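Local coordinates for 3-carboxy-cis,cis-muconate cycloisomerase (Pseudomonas putida, PDB 1RE5), which belongs to the fumarase/aspartase-like superfamily of largely helical enzymes and is built here as a tetramer of four protein chains, at residues A68-T73 with A78-K83; H156-T161 with L367-S372. One frame throughout, in Å; residues are numbered along the deposited sequence.

Contact 1: A68-T73 with A78-K83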
ATOM      1  N   ALA D  68     -29.212  -8.937   1.064  1.00 38.40           N
ATOM      2  CA  ALA D  68     -28.292  -7.906   1.514  1.00 38.74           C
ATOM      3  C   ALA D  68     -28.553  -7.499   2.960  1.00 39.46           C
ATOM      4  O   ALA D  68     -27.627  -7.435   3.770  1.00 40.78           O
ATOM      5  CB  ALA D  68     -28.401  -6.694   0.611  1.00 38.19           C
ATOM      6  N   ASN D  69     -29.813  -7.224   3.284  1.00 39.73           N
ATOM      7  CA  ASN D  69     -30.179  -6.806   4.631  1.00 39.40           C
ATOM      8  C   ASN D  69     -29.946  -7.907   5.642  1.00 38.60           C
ATOM      9  O   ASN D  69     -29.594  -7.645   6.793  1.00 38.81           O
ATOM     10  CB  ASN D  69     -31.644  -6.381   4.676  1.00 42.06           C
ATOM     11  CG  ASN D  69     -31.945  -5.211   3.741  1.00 46.86           C
ATOM     12  OD1 ASN D  69     -31.376  -4.116   3.870  1.00 49.02           O
ATOM     13  ND2 ASN D  69     -32.843  -5.440   2.789  1.00 48.38           N
ATOM     14  N   ALA D  70     -30.141  -9.144   5.212  1.00 37.07           N
ATOM     15  CA  ALA D  70     -29.953 -10.280   6.096  1.00 36.74           C
ATOM     16  C   ALA D  70     -28.468 -10.489   6.397  1.00 36.70           C
ATOM     17  O   ALA D  70     -28.085 -10.830   7.526  1.00 36.53           O
ATOM     18  CB  ALA D  70     -30.547 -11.530   5.465  1.00 36.21           C
ATOM     19  N   ILE D  71     -27.637 -10.285   5.381  1.00 35.77           N
ATOM     20  CA  ILE D  71     -26.203 -10.450   5.539  1.00 34.89           C
ATOM     21  C   ILE D  71     -25.688  -9.495   6.604  1.00 34.70           C
ATOM     22  O   ILE D  71     -24.817  -9.848   7.401  1.00 34.32           O
ATOM     23  CB  ILE D  71     -25.471 -10.191   4.203  1.00 35.09           C
ATOM     24  CG1 ILE D  71     -25.714 -11.370   3.251  1.00 33.40           C
ATOM     25  CG2 ILE D  71     -23.977  -9.966   4.451  1.00 34.26           C
ATOM     26  CD1 ILE D  71     -25.263 -11.107   1.853  1.00 31.99           C
ATOM     27  N   ALA D  72     -26.249  -8.290   6.621  1.00 34.81           N
ATOM     28  CA  ALA D  72     -25.854  -7.267   7.581  1.00 35.52           C
ATOM     29  C   ALA D  72     -26.025  -7.736   9.020  1.00 36.65           C
ATOM     30  O   ALA D  72     -25.445  -7.161   9.948  1.00 36.64           O
ATOM     31  CB  ALA D  72     -26.671  -6.008   7.352  1.00 35.41           C
ATOM     32  N   THR D  73     -26.823  -8.784   9.200  1.00 37.12           N
ATOM     33  CA  THR D  73     -27.092  -9.325  10.525  1.00 36.96           C
ATOM     34  C   THR D  73     -26.424 -10.682  10.721  1.00 36.08           C
ATOM     35  O   THR D  73     -26.089 -11.067  11.845  1.00 36.18           O
ATOM     36  CB  THR D  73     -28.614  -9.486  10.739  1.00 37.97           C
ATOM     37  OG1 THR D  73     -29.263  -8.227  10.518  1.00 39.77           O
ATOM     38  CG2 THR D  73     -28.915  -9.960  12.159  1.00 39.18           C
ATOM     39  N   ALA D  78     -23.331 -16.840   3.049  1.00 33.47           N
ATOM     40  CA  ALA D  78     -23.808 -18.217   3.023  1.00 33.39           C
ATOM     41  C   ALA D  78     -25.080 -18.487   3.810  1.00 34.68           C
ATOM     42  O   ALA D  78     -26.054 -18.984   3.246  1.00 35.85           O
ATOM     43  CB  ALA D  78     -22.711 -19.165   3.496  1.00 32.03           C
ATOM     44  N   ILE D  79     -25.099 -18.162   5.103  1.00 35.48           N
ATOM     45  CA  ILE D  79     -26.297 -18.468   5.878  1.00 35.81           C
ATOM     46  C   ILE D  79     -27.605 -17.834   5.380  1.00 35.50           C
ATOM     47  O   ILE D  79     -28.638 -18.507   5.353  1.00 36.17           O
ATOM     48  CB  ILE D  79     -26.122 -18.200   7.419  1.00 35.24           C
ATOM     49  CG1 ILE D  79     -26.521 -16.779   7.772  1.00 36.02           C
ATOM     50  CG2 ILE D  79     -24.700 -18.494   7.853  1.00 32.88           C
ATOM     51  CD1 ILE D  79     -26.614 -16.552   9.267  1.00 39.49           C
ATOM     52  N   PRO D  80     -27.591 -16.556   4.963  1.00 34.91           N
ATOM     53  CA  PRO D  80     -28.877 -16.030   4.499  1.00 34.88           C
ATOM     54  C   PRO D  80     -29.299 -16.681   3.191  1.00 35.43           C
ATOM     55  O   PRO D  80     -30.490 -16.840   2.918  1.00 35.62           O
ATOM     56  CB  PRO D  80     -28.608 -14.539   4.333  1.00 34.14           C
ATOM     57  CG  PRO D  80     -27.552 -14.280   5.335  1.00 35.03           C
ATOM     58  CD  PRO D  80     -26.627 -15.461   5.119  1.00 35.64           C
ATOM     59  N   LEU D  81     -28.323 -17.057   2.375  1.00 35.71           N
ATOM     60  CA  LEU D  81     -28.636 -17.688   1.103  1.00 36.30           C
ATOM     61  C   LEU D  81     -29.196 -19.080   1.344  1.00 38.31           C
ATOM     62  O   LEU D  81     -30.227 -19.448   0.776  1.00 38.99           O
ATOM     63  CB  LEU D  81     -27.391 -17.806   0.228  1.00 34.03           C
ATOM     64  CG  LEU D  81     -27.669 -18.540  -1.087  1.00 32.86           C
ATOM     65  CD1 LEU D  81     -28.644 -17.710  -1.908  1.00 33.36           C
ATOM     66  CD2 LEU D  81     -26.382 -18.778  -1.853  1.00 32.73           C
ATOM     67  N   VAL D  82     -28.498 -19.851   2.182  1.00 39.46           N
ATOM     68  CA  VAL D  82     -28.910 -21.211   2.501  1.00 40.27           C
ATOM     69  C   VAL D  82     -30.321 -21.208   3.075  1.00 41.67           C
ATOM     70  O   VAL D  82     -31.146 -22.041   2.701  1.00 42.68           O
ATOM     71  CB  VAL D  82     -27.931 -21.874   3.500  1.00 39.99           C
ATOM     72  CG1 VAL D  82     -28.491 -23.206   3.971  1.00 39.95           C
ATOM     73  CG2 VAL D  82     -26.578 -22.104   2.831  1.00 38.00           C
ATOM     74  N   LYS D  83     -30.604 -20.267   3.968  1.00 42.58           N
ATOM     75  CA  LYS D  83     -31.939 -20.173   4.549  1.00 44.36           C
ATOM     76  C   LYS D  83     -32.969 -19.908   3.445  1.00 44.98           C
ATOM     77  O   LYS D  83     -34.011 -20.555   3.387  1.00 45.92           O
ATOM     78  CB  LYS D  83     -31.993 -19.046   5.582  1.00 44.73           C
ATOM     79  CG  LYS D  83     -33.328 -18.920   6.296  1.00 46.32           C
ATOM     80  CD  LYS D  83     -33.285 -17.796   7.332  1.00 48.94           C
ATOM     81  CE  LYS D  83     -34.560 -17.729   8.175  1.00 48.96           C
ATOM     82  NZ  LYS D  83     -34.766 -18.980   8.966  1.00 49.25           N
TER
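Ala70, Ile71 and Pro80 join two consecutive helices, 64-74 and 78-92, across a short linker. The case illustrates how a proline in the first turn of a helix can double as a packing surface. Its nitrogen carries no hydrogen, which costs little at a position where the backbone N has no carbonyl of the preceding turn to bond, and its ring is left to face the helix before it. The two backbones come nearest at Ala70 and Pro80, whose CA atoms lie 6.1 Å apart.

The ring is met on two adjoining atoms. Pro80 CB rests against the methyl CB of Ala70 at 3.8 Å, while Pro80 CG lies 4.0 Å from CG1 of Ile71. The same ring carbon, Pro80 CG, also sits 4.0 Å from the backbone N of Ile71, so the proline reaches past the side chains to the surface of the helix itself. Ile71 crosses the ring at about a right angle. With chi1 at -73° its CG1 branch is set beside the backbone N and brought to the ring. No hydrogen bond links the segments; the side-chain contacts are apolar.

Asn76 OD1, in the linker, accepts a hydrogen bond from Ile79 N at the start of the second helix. Beyond this contact, Leu81 packs on Met28 and Leu29 of helix 21-40 and Ala78 on Ser106 and Met110 of helix 106-142, while Ile71 also meets Leu5 of the second subunit.

Contact 2: H156-T161 with L367-S372; sequences HATPVT and LAEAVS
Thr158 OG1, at the bend between strands 155-157 and 159-161, is hydrogen-bonded to Ser196 OG of the third subunit, and Pro159 O makes a weak bond to the same hydroxyl. The hydroxyl of Thr158 thus goes to the third subunit, while its methyl meets Glu369 of its own chain. In Thr158, chi1 of 46° places OG1 between the backbone N and the carbonyl carbon and leaves CG2 beside the N. That methyl lies 3.9 Å from OE2 of Glu369, the two side chains crossing at about a right angle. The meeting is plain van der Waals contact; Glu369 OE2 has its polar partner in Tyr430 OH, to which it is hydrogen-bonded. CG of Glu369 is anti to the backbone N (chi1 173°), and the chain stays extended beyond it, carrying the carboxylate out to the methyl.

The second touch is apolar. One methyl of Leu367, CD1, comes up to the edge of the Pro159 ring at the CG-CD bond, 3.6 Å from both CG and CD of Pro159.

Leu367 occupies the N-cap position of helix 368-378, whose Val371 and Ser372 pack on Leu388 of helix 381-397. Loop residues Tyr430 and Leu431 pack on Thr158 and Pro159, whose flanking strands both pair with strand 147-152.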
ATOM      1  N   HIS D 156      17.621  11.663 -24.852  1.00 23.62           N
ATOM      2  CA  HIS D 156      17.924  10.908 -26.060  1.00 23.85           C
ATOM      3  C   HIS D 156      19.164  10.033 -25.856  1.00 25.18           C
ATOM      4  O   HIS D 156      20.140  10.437 -25.219  1.00 26.25           O
ATOM      5  CB  HIS D 156      18.121  11.854 -27.242  1.00 22.86           C
ATOM      6  CG  HIS D 156      16.840  12.271 -27.894  1.00 24.73           C
ATOM      7  ND1 HIS D 156      15.623  12.210 -27.248  1.00 25.65           N
ATOM      8  CD2 HIS D 156      16.580  12.732 -29.138  1.00 24.48           C
ATOM      9  CE1 HIS D 156      14.669  12.609 -28.071  1.00 23.69           C
ATOM     10  NE2 HIS D 156      15.223  12.930 -29.224  1.00 23.34           N
ATOM     11  N   ALA D 157      19.103   8.817 -26.385  1.00 25.53           N
ATOM     12  CA  ALA D 157      20.186   7.853 -26.272  1.00 24.75           C
ATOM     13  C   ALA D 157      20.302   7.148 -27.615  1.00 25.85           C
ATOM     14  O   ALA D 157      19.543   7.443 -28.543  1.00 26.72           O
ATOM     15  CB  ALA D 157      19.866   6.844 -25.179  1.00 24.43           C
ATOM     16  N   THR D 158      21.237   6.208 -27.715  1.00 26.55           N
ATOM     17  CA  THR D 158      21.444   5.473 -28.958  1.00 25.86           C
ATOM     18  C   THR D 158      20.145   4.880 -29.458  1.00 25.47           C
ATOM     19  O   THR D 158      19.253   4.546 -28.679  1.00 24.40           O
ATOM     20  CB  THR D 158      22.466   4.356 -28.777  1.00 25.84           C
ATOM     21  OG1 THR D 158      22.172   3.648 -27.570  1.00 27.66           O
ATOM     22  CG2 THR D 158      23.871   4.924 -28.708  1.00 25.98           C
ATOM     23  N   PRO D 159      20.036   4.724 -30.777  1.00 25.83           N
ATOM     24  CA  PRO D 159      18.872   4.183 -31.470  1.00 26.21           C
ATOM     25  C   PRO D 159      18.322   2.889 -30.915  1.00 27.08           C
ATOM     26  O   PRO D 159      19.035   2.070 -30.311  1.00 27.30           O
ATOM     27  CB  PRO D 159      19.363   4.023 -32.903  1.00 26.31           C
ATOM     28  CG  PRO D 159      20.350   5.102 -33.032  1.00 27.42           C
ATOM     29  CD  PRO D 159      21.119   4.989 -31.733  1.00 26.95           C
ATOM     30  N   VAL D 160      17.036   2.717 -31.190  1.00 26.49           N
ATOM     31  CA  VAL D 160      16.251   1.580 -30.763  1.00 25.41           C
ATOM     32  C   VAL D 160      15.237   1.386 -31.910  1.00 26.10           C
ATOM     33  O   VAL D 160      15.187   2.191 -32.836  1.00 27.34           O
ATOM     34  CB  VAL D 160      15.585   1.939 -29.385  1.00 25.54           C
ATOM     35  CG1 VAL D 160      14.100   1.623 -29.375  1.00 24.25           C
ATOM     36  CG2 VAL D 160      16.329   1.223 -28.262  1.00 22.47           C
ATOM     37  N   THR D 161      14.446   0.325 -31.871  1.00 25.79           N
ATOM     38  CA  THR D 161      13.479   0.077 -32.927  1.00 24.73           C
ATOM     39  C   THR D 161      12.089   0.012 -32.279  1.00 24.19           C
ATOM     40  O   THR D 161      11.971  -0.340 -31.108  1.00 23.94           O
ATOM     41  CB  THR D 161      13.841  -1.250 -33.631  1.00 24.72           C
ATOM     42  OG1 THR D 161      13.535  -1.155 -35.018  1.00 29.59           O
ATOM     43  CG2 THR D 161      13.069  -2.397 -33.056  1.00 22.77           C
ATOM     44  N   LEU D 367      24.807   9.662 -31.991  1.00 43.23           N
ATOM     45  CA  LEU D 367      25.451   8.653 -32.804  1.00 42.82           C
ATOM     46  C   LEU D 367      26.963   8.808 -32.723  1.00 44.34           C
ATOM     47  O   LEU D 367      27.698   8.138 -33.440  1.00 44.20           O
ATOM     48  CB  LEU D 367      24.987   8.800 -34.250  1.00 41.88           C
ATOM     49  CG  LEU D 367      24.085   7.713 -34.835  1.00 42.39           C
ATOM     50  CD1 LEU D 367      23.249   7.091 -33.744  1.00 42.42           C
ATOM     51  CD2 LEU D 367      23.210   8.315 -35.942  1.00 40.98           C
ATOM     52  N   ALA D 368      27.426   9.696 -31.849  1.00 45.72           N
ATOM     53  CA  ALA D 368      28.858   9.922 -31.685  1.00 48.40           C
ATOM     54  C   ALA D 368      29.592   8.608 -31.434  1.00 51.10           C
ATOM     55  O   ALA D 368      30.668   8.368 -31.992  1.00 52.15           O
ATOM     56  CB  ALA D 368      29.104  10.864 -30.533  1.00 47.32           C
ATOM     57  N   GLU D 369      28.997   7.767 -30.590  1.00 53.08           N
ATOM     58  CA  GLU D 369      29.562   6.471 -30.227  1.00 54.25           C
ATOM     59  C   GLU D 369      29.818   5.570 -31.449  1.00 55.59           C
ATOM     60  O   GLU D 369      30.892   4.970 -31.562  1.00 55.24           O
ATOM     61  CB  GLU D 369      28.630   5.783 -29.220  1.00 53.20           C
ATOM     62  CG  GLU D 369      28.995   4.353 -28.869  1.00 54.38           C
ATOM     63  CD  GLU D 369      27.970   3.694 -27.956  1.00 54.54           C
ATOM     64  OE1 GLU D 369      27.925   4.050 -26.759  1.00 55.05           O
ATOM     65  OE2 GLU D 369      27.204   2.829 -28.438  1.00 53.32           O
ATOM     66  N   ALA D 370      28.842   5.495 -32.356  1.00 56.88           N
ATOM     67  CA  ALA D 370      28.946   4.677 -33.569  1.00 58.50           C
ATOM     68  C   ALA D 370      30.133   5.101 -34.435  1.00 60.88           C
ATOM     69  O   ALA D 370      30.730   4.283 -35.141  1.00 61.60           O
ATOM     70  CB  ALA D 370      27.654   4.778 -34.377  1.00 56.49           C
ATOM     71  N   VAL D 371      30.455   6.390 -34.380  1.00 63.18           N
ATOM     72  CA  VAL D 371      31.564   6.957 -35.137  1.00 64.89           C
ATOM     73  C   VAL D 371      32.856   6.692 -34.377  1.00 65.90           C
ATOM     74  O   VAL D 371      33.878   6.349 -34.969  1.00 66.15           O
ATOM     75  CB  VAL D 371      31.381   8.491 -35.319  1.00 65.18           C
ATOM     76  CG1 VAL D 371      32.672   9.127 -35.816  1.00 65.58           C
ATOM     77  CG2 VAL D 371      30.251   8.765 -36.307  1.00 65.60           C
ATOM     78  N   SER D 372      32.786   6.843 -33.057  1.00 67.47           N
ATOM     79  CA  SER D 372      33.935   6.639 -32.183  1.00 69.09           C
ATOM     80  C   SER D 372      34.618   5.286 -32.343  1.00 70.60           C
ATOM     81  O   SER D 372      35.845   5.202 -32.269  1.00 70.98           O
ATOM     82  CB  SER D 372      33.523   6.810 -30.725  1.00 68.78           C
ATOM     83  OG  SER D 372      34.644   6.643 -29.874  1.00 69.16           O
TER

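In the fold
Contacts 1 and 2 stand on opposite sides of the chain's centre, their own centres 66 Å apart and their nearest atoms about 51 Å apart, so neither touches the other. They differ in sequence separation. Contact 1 joins helices that are consecutive in sequence, whereas contact 2 brings together segments some 200 residues apart, one in the lyase family portion and one in the adenylosuccinate lyase C-terminal family portion. Each lies beside other copies of the protein: 68-73 meets the second subunit, and contact 2 meets the third through both segments and the fourth through 156-161. The modelled 2,3-dihydroxy-1,4-dithiobutane is bound by residues between Thr296 and Ala307, on helix 286-307, none of which belongs to either contact.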